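PDB 2FTZ: geranyltranstransferase from Thermotoga maritima, which probably catalyses the condensation of geranyl diphosphate with isopentenyl diphosphate to give farnesyl diphosphate and release diphosphate. Local coordinates for residues 32-37 and 113-118; 38-43 and 104-109. All coordinates share one frame; numbering follows the deposited sequence.

Contact 1 of 2, residues 32-37 and 113-118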
loop_
_atom_site.group_PDB
_atom_site.type_symbol
_atom_site.label_atom_id
_atom_site.label_comp_id
_atom_site.label_asym_id
_atom_site.label_seq_id
_atom_site.Cartn_x
_atom_site.Cartn_y
_atom_site.Cartn_z
ATOM N N LEU A 32 13.096 1.728 -15.164
ATOM C CA LEU A 32 13.226 0.782 -14.077
ATOM C C LEU A 32 12.677 -0.593 -14.433
ATOM O O LEU A 32 11.566 -0.680 -14.964
ATOM C CB LEU A 32 12.528 1.270 -12.806
ATOM C CG LEU A 32 13.146 2.514 -12.181
ATOM C CD1 LEU A 32 12.160 3.092 -11.088
ATOM C CD2 LEU A 32 14.573 2.278 -11.624
ATOM N N LEU A 33 13.421 -1.646 -14.064
ATOM C CA LEU A 33 12.934 -3.030 -14.088
ATOM C C LEU A 33 11.655 -3.197 -13.254
ATOM O O LEU A 33 10.777 -3.947 -13.623
ATOM C CB LEU A 33 13.962 -4.001 -13.526
ATOM C CG LEU A 33 15.189 -4.331 -14.346
ATOM C CD1 LEU A 33 15.975 -5.377 -13.556
ATOM C CD2 LEU A 33 14.765 -4.887 -15.711
ATOM N N THR A 34 11.533 -2.441 -12.171
ATOM C CA THR A 34 10.349 -2.454 -11.324
ATOM C C THR A 34 9.100 -2.030 -12.112
ATOM O O THR A 34 8.027 -2.615 -11.937
ATOM C CB THR A 34 10.571 -1.607 -10.035
ATOM O OG1 THR A 34 11.681 -2.152 -9.312
ATOM C CG2 THR A 34 9.314 -1.613 -9.130
ATOM N N GLU A 35 9.234 -0.997 -12.945
ATOM C CA GLU A 35 8.135 -0.541 -13.821
ATOM C C GLU A 35 7.731 -1.613 -14.831
ATOM O O GLU A 35 6.521 -1.887 -15.045
ATOM C CB GLU A 35 8.525 0.747 -14.488
ATOM C CG GLU A 35 8.719 1.981 -13.584
ATOM C CD GLU A 35 9.148 3.179 -14.383
ATOM O OE1 GLU A 35 10.272 3.129 -14.945
ATOM O OE2 GLU A 35 8.352 4.158 -14.503
ATOM N N GLU A 36 8.739 -2.206 -15.455
ATOM C CA GLU A 36 8.532 -3.292 -16.412
ATOM C C GLU A 36 7.803 -4.466 -15.741
ATOM O O GLU A 36 6.924 -5.095 -16.343
ATOM C CB GLU A 36 9.861 -3.752 -17.011
ATOM C CG GLU A 36 9.671 -4.812 -18.124
ATOM C CD GLU A 36 10.976 -5.403 -18.615
ATOM O OE1 GLU A 36 11.996 -4.661 -18.684
ATOM O OE2 GLU A 36 10.970 -6.621 -18.946
ATOM N N ALA A 37 8.199 -4.786 -14.524
ATOM C CA ALA A 37 7.577 -5.877 -13.780
ATOM C C ALA A 37 6.099 -5.634 -13.447
ATOM O O ALA A 37 5.274 -6.553 -13.509
ATOM C CB ALA A 37 8.388 -6.158 -12.439
ATOM N N LEU A 113 8.850 -7.709 -5.142
ATOM C CA LEU A 113 8.352 -7.123 -3.884
ATOM C C LEU A 113 8.006 -5.657 -4.144
ATOM O O LEU A 113 6.924 -5.155 -3.767
ATOM C CB LEU A 113 9.438 -7.194 -2.809
ATOM C CG LEU A 113 9.136 -6.510 -1.471
ATOM C CD1 LEU A 113 8.019 -7.300 -0.802
ATOM C CD2 LEU A 113 10.332 -6.378 -0.552
ATOM N N LEU A 114 8.936 -4.968 -4.772
ATOM C CA LEU A 114 8.768 -3.528 -5.053
ATOM C C LEU A 114 7.628 -3.305 -6.044
ATOM O O LEU A 114 6.872 -2.394 -5.879
ATOM C CB LEU A 114 10.040 -2.929 -5.632
ATOM C CG LEU A 114 11.163 -2.885 -4.585
ATOM C CD1 LEU A 114 12.458 -2.435 -5.197
ATOM C CD2 LEU A 114 10.785 -2.040 -3.371
ATOM N N ALA A 115 7.513 -4.148 -7.071
ATOM C CA ALA A 115 6.419 -4.061 -8.042
ATOM C C ALA A 115 5.046 -4.182 -7.406
ATOM O O ALA A 115 4.107 -3.466 -7.755
ATOM C CB ALA A 115 6.585 -5.142 -9.177
ATOM N N GLY A 116 4.931 -5.085 -6.437
ATOM C CA GLY A 116 3.690 -5.263 -5.714
ATOM C C GLY A 116 3.328 -3.995 -4.969
ATOM O O GLY A 116 2.185 -3.519 -5.043
ATOM N N ASP A 117 4.309 -3.443 -4.266
ATOM C CA ASP A 117 4.114 -2.195 -3.529
ATOM C C ASP A 117 3.707 -1.054 -4.461
ATOM O O ASP A 117 2.794 -0.313 -4.159
ATOM C CB ASP A 117 5.375 -1.802 -2.763
ATOM C CG ASP A 117 5.651 -2.687 -1.487
ATOM O OD1 ASP A 117 4.873 -3.569 -1.148
ATOM O OD2 ASP A 117 6.735 -2.489 -0.905
ATOM N N GLY A 118 4.434 -0.912 -5.583
ATOM C CA GLY A 118 4.104 0.070 -6.586
ATOM C C GLY A 118 2.666 0.011 -7.116
ATOM O O GLY A 118 1.997 1.020 -7.208
#

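Contact 2 of 2, residues 38-43 and 104-109. With EDO (1,2-ethanediol), chain F.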
loop_
_atom_site.group_PDB
_atom_site.type_symbol
_atom_site.label_atom_id
_atom_site.label_comp_id
_atom_site.label_asym_id
_atom_site.label_seq_id
_atom_site.Cartn_x
_atom_site.Cartn_y
_atom_site.Cartn_z
ATOM N N MET A 38 5.761 -4.418 -12.996
ATOM C CA MET A 38 4.378 -4.032 -12.805
ATOM C C MET A 38 3.553 -4.170 -14.052
ATOM O O MET A 38 2.465 -4.778 -14.022
ATOM C CB MET A 38 4.265 -2.595 -12.260
ATOM C CG MET A 38 4.861 -2.428 -10.892
ATOM S SD MET A 38 4.495 -0.757 -10.250
ATOM C CE MET A 38 5.624 0.181 -11.205
ATOM N N LEU A 39 4.081 -3.692 -15.190
ATOM C CA LEU A 39 3.375 -3.822 -16.437
ATOM C C LEU A 39 3.219 -5.309 -16.848
ATOM O O LEU A 39 2.168 -5.732 -17.300
ATOM C CB LEU A 39 4.158 -3.033 -17.511
ATOM C CG LEU A 39 3.577 -3.034 -18.934
ATOM C CD1 LEU A 39 2.084 -2.535 -19.005
ATOM C CD2 LEU A 39 4.462 -2.189 -19.866
ATOM N N TYR A 40 4.282 -6.082 -16.690
ATOM C CA TYR A 40 4.256 -7.534 -17.005
ATOM C C TYR A 40 3.129 -8.228 -16.256
ATOM O O TYR A 40 2.257 -8.912 -16.839
ATOM C CB TYR A 40 5.602 -8.138 -16.617
ATOM C CG TYR A 40 5.674 -9.664 -16.695
ATOM C CD1 TYR A 40 5.927 -10.297 -17.907
ATOM C CD2 TYR A 40 5.539 -10.455 -15.559
ATOM C CE1 TYR A 40 6.029 -11.701 -17.995
ATOM C CE2 TYR A 40 5.624 -11.888 -15.621
ATOM C CZ TYR A 40 5.885 -12.492 -16.862
ATOM O OH TYR A 40 5.984 -13.880 -17.010
ATOM N N SER A 41 3.125 -8.042 -14.932
ATOM C CA SER A 41 2.153 -8.698 -14.082
ATOM C C SER A 41 0.711 -8.307 -14.389
ATOM O O SER A 41 -0.187 -9.145 -14.316
ATOM C CB SER A 41 2.479 -8.412 -12.640
ATOM O OG SER A 41 3.659 -9.103 -12.253
ATOM N N ALA A 42 0.489 -7.038 -14.698
ATOM C CA ALA A 42 -0.823 -6.516 -14.962
ATOM C C ALA A 42 -1.374 -6.926 -16.328
ATOM O O ALA A 42 -2.592 -6.856 -16.561
ATOM C CB ALA A 42 -0.805 -4.978 -14.819
ATOM N N THR A 43 -0.501 -7.351 -17.226
ATOM C CA THR A 43 -0.909 -7.662 -18.595
ATOM C C THR A 43 -0.713 -9.157 -18.971
ATOM O O THR A 43 -1.094 -9.557 -20.050
ATOM C CB THR A 43 -0.207 -6.699 -19.597
ATOM O OG1 THR A 43 1.205 -6.831 -19.478
ATOM C CG2 THR A 43 -0.599 -5.221 -19.344
ATOM N N HIS A 104 8.511 -12.724 -9.640
ATOM C CA HIS A 104 9.817 -12.915 -9.009
ATOM C C HIS A 104 10.703 -13.847 -9.805
ATOM O O HIS A 104 11.925 -13.663 -9.799
ATOM C CB HIS A 104 9.731 -13.357 -7.528
ATOM C CG HIS A 104 9.058 -14.679 -7.322
ATOM N ND1 HIS A 104 7.685 -14.807 -7.300
ATOM C CD2 HIS A 104 9.562 -15.925 -7.120
ATOM C CE1 HIS A 104 7.372 -16.079 -7.107
ATOM N NE2 HIS A 104 8.491 -16.781 -7.005
ATOM N N ARG A 105 10.111 -14.819 -10.510
ATOM C CA ARG A 105 10.904 -15.731 -11.346
ATOM C C ARG A 105 11.444 -14.993 -12.587
ATOM O O ARG A 105 12.503 -15.331 -13.110
ATOM C CB ARG A 105 10.071 -16.960 -11.763
ATOM C CG ARG A 105 9.713 -17.908 -10.602
ATOM C CD ARG A 105 10.890 -18.712 -10.120
ATOM N NE ARG A 105 11.345 -19.653 -11.136
ATOM C CZ ARG A 105 12.486 -20.336 -11.073
ATOM N NH1 ARG A 105 13.308 -20.189 -10.036
ATOM N NH2 ARG A 105 12.813 -21.170 -12.060
ATOM N N THR A 106 10.726 -13.958 -13.021
ATOM C CA THR A 106 11.072 -13.217 -14.218
ATOM C C THR A 106 12.064 -12.114 -13.876
ATOM O O THR A 106 13.063 -11.946 -14.577
ATOM C CB THR A 106 9.808 -12.651 -14.895
ATOM O OG1 THR A 106 8.842 -13.712 -15.088
ATOM C CG2 THR A 106 10.144 -12.017 -16.236
ATOM N N TYR A 107 11.816 -11.404 -12.764
ATOM C CA TYR A 107 12.557 -10.200 -12.423
ATOM C C TYR A 107 13.391 -10.248 -11.160
ATOM O O TYR A 107 14.196 -9.349 -10.948
ATOM C CB TYR A 107 11.573 -9.039 -12.287
ATOM C CG TYR A 107 10.971 -8.695 -13.606
ATOM C CD1 TYR A 107 11.661 -7.878 -14.530
ATOM C CD2 TYR A 107 9.742 -9.222 -13.976
ATOM C CE1 TYR A 107 11.122 -7.590 -15.744
ATOM C CE2 TYR A 107 9.188 -8.928 -15.187
ATOM C CZ TYR A 107 9.882 -8.129 -16.073
ATOM O OH TYR A 107 9.303 -7.887 -17.282
ATOM N N GLY A 108 13.196 -11.254 -10.304
ATOM C CA GLY A 108 13.913 -11.292 -9.021
ATOM C C GLY A 108 12.928 -10.990 -7.923
ATOM O O GLY A 108 11.932 -10.303 -8.137
ATOM N N GLU A 109 13.196 -11.515 -6.737
ATOM C CA GLU A 109 12.331 -11.327 -5.599
ATOM C C GLU A 109 12.306 -9.896 -5.103
ATOM O O GLU A 109 11.276 -9.429 -4.640
ATOM C CB GLU A 109 12.842 -12.216 -4.468
ATOM C CG GLU A 109 11.943 -12.327 -3.300
ATOM C CD GLU A 109 12.324 -13.529 -2.388
ATOM O OE1 GLU A 109 13.167 -14.388 -2.796
ATOM O OE2 GLU A 109 11.770 -13.577 -1.282
HETATM C C1 EDO F . 16.671 -12.829 -5.917
HETATM O O1 EDO F . 15.516 -13.271 -6.649
HETATM C C2 EDO F . 16.761 -11.308 -5.981
HETATM O O2 EDO F . 16.644 -10.775 -4.654
#

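Contact 1 of 2, residues 32-37 and 113-118
Thr34 and Ala115 bring two helices together, their CA atoms 5.4 Å apart. The axes of 33-37 and 113-118 approach to 8.6 Å and cross at -65°. Thr34, Ala37 and Ala115 keep small groups at the crossing, with Leu114 beside them. Thr34 OG1 stands beside the backbone N (chi1 -59°), which leaves the methyl CG2 anti to that N and facing the second helix. It rests on Leu114 CB at 3.8 Å and on the backbone beside it, with CG2 3.7 Å from Ala115 N. Ala37 CB meets Ala115 CB at 3.9 Å, methyl against methyl. Thr34 OG1 bonds to Glu155 OE2 of the second subunit. With a valine in place of Thr34 the hydroxyl is lost, and that OE2 would probably lose its mate, while Glu155 OE1 still has Leu33 N. Glu35 folds back from the other side of its helix. Its OE1 accepts Leu32 N at 3.2 Å through the anti lone pair, tying down the helix start. Ile84 of helix 69-87 touches Ala115, and Cys103 and Tyr107 of helix 103-107 touch Ala37. From the second subunit, Ala151 packs on Thr34 and Leu147 on Leu114, placing this crossing of the all-helical polyprenyl synthetase fold at the dimer interface.

Contact 2 of 2, residues 38-43 and 104-109
Next to Tyr40, which meets Thr106 and Tyr107, the carbonyl oxygen of Leu39 takes two bonds from one residue. Thr43 OG1 reaches Leu39 O at 2.6 Å, and Thr43 N adds a weak bond to the same oxygen. This ties down the last turn of helix 33-43. Tyr40 CG is anti to the backbone N (chi1 172°), which carries the ring out toward helix 103-107. There the two tyrosines form a T-shaped pair. The edge of Tyr107 is turned to the face of Tyr40, with ring centroids 5.7 Å apart and planes at 71°. Tyr107 CE2 comes to 3.9 Å from Tyr40 CG, and Tyr107 OH to 3.8 Å from Tyr40 CB. The methyl CG2 of Thr106 lies over one face of the Tyr40 ring. The hydroxyls are fixed by other partners: Tyr40 OH by Pro101 O, Thr106 OG1 by Ser102 O, and Tyr107 OH by Glu36. Gly108 ends the helix with a positive phi, where a CB would jam against the preceding carbonyl. Past it, Glu109 N binds O1 of an ethanediol at 2.9 Å, a molecule probably from the crystallisation liquor. Around this surface contact of the terpenoid synthase fold, Leu26 of helix 19-26 and Thr80 of helix 69-87 pack on Ala42. Met38 lies on Leu119 of helix 109-127 and on Tyr144 of the second subunit.

In the fold
Both contacts use helix 33-43, and their centres lie about 7 Å apart. Contact 1 holds its first half against helix 109-127. Contact 2 holds its second half against helix 103-107, the helix just before 109-127 in the chain. Contact 2 is thus nested inside the loop closed by contact 1. The touching residues of contact 1 are all buried, and what meets is methyl groups and aliphatic carbon. Contact 2 lies at the surface and relies on aromatic rings whose hydroxyls bond to nearby backbone and carboxylate oxygens. The two also touch directly: Ala37 CB packs 3.7 Å from Tyr107 CD2, and Met38 lies along Ala115 and Gly118. Both reach the second subunit.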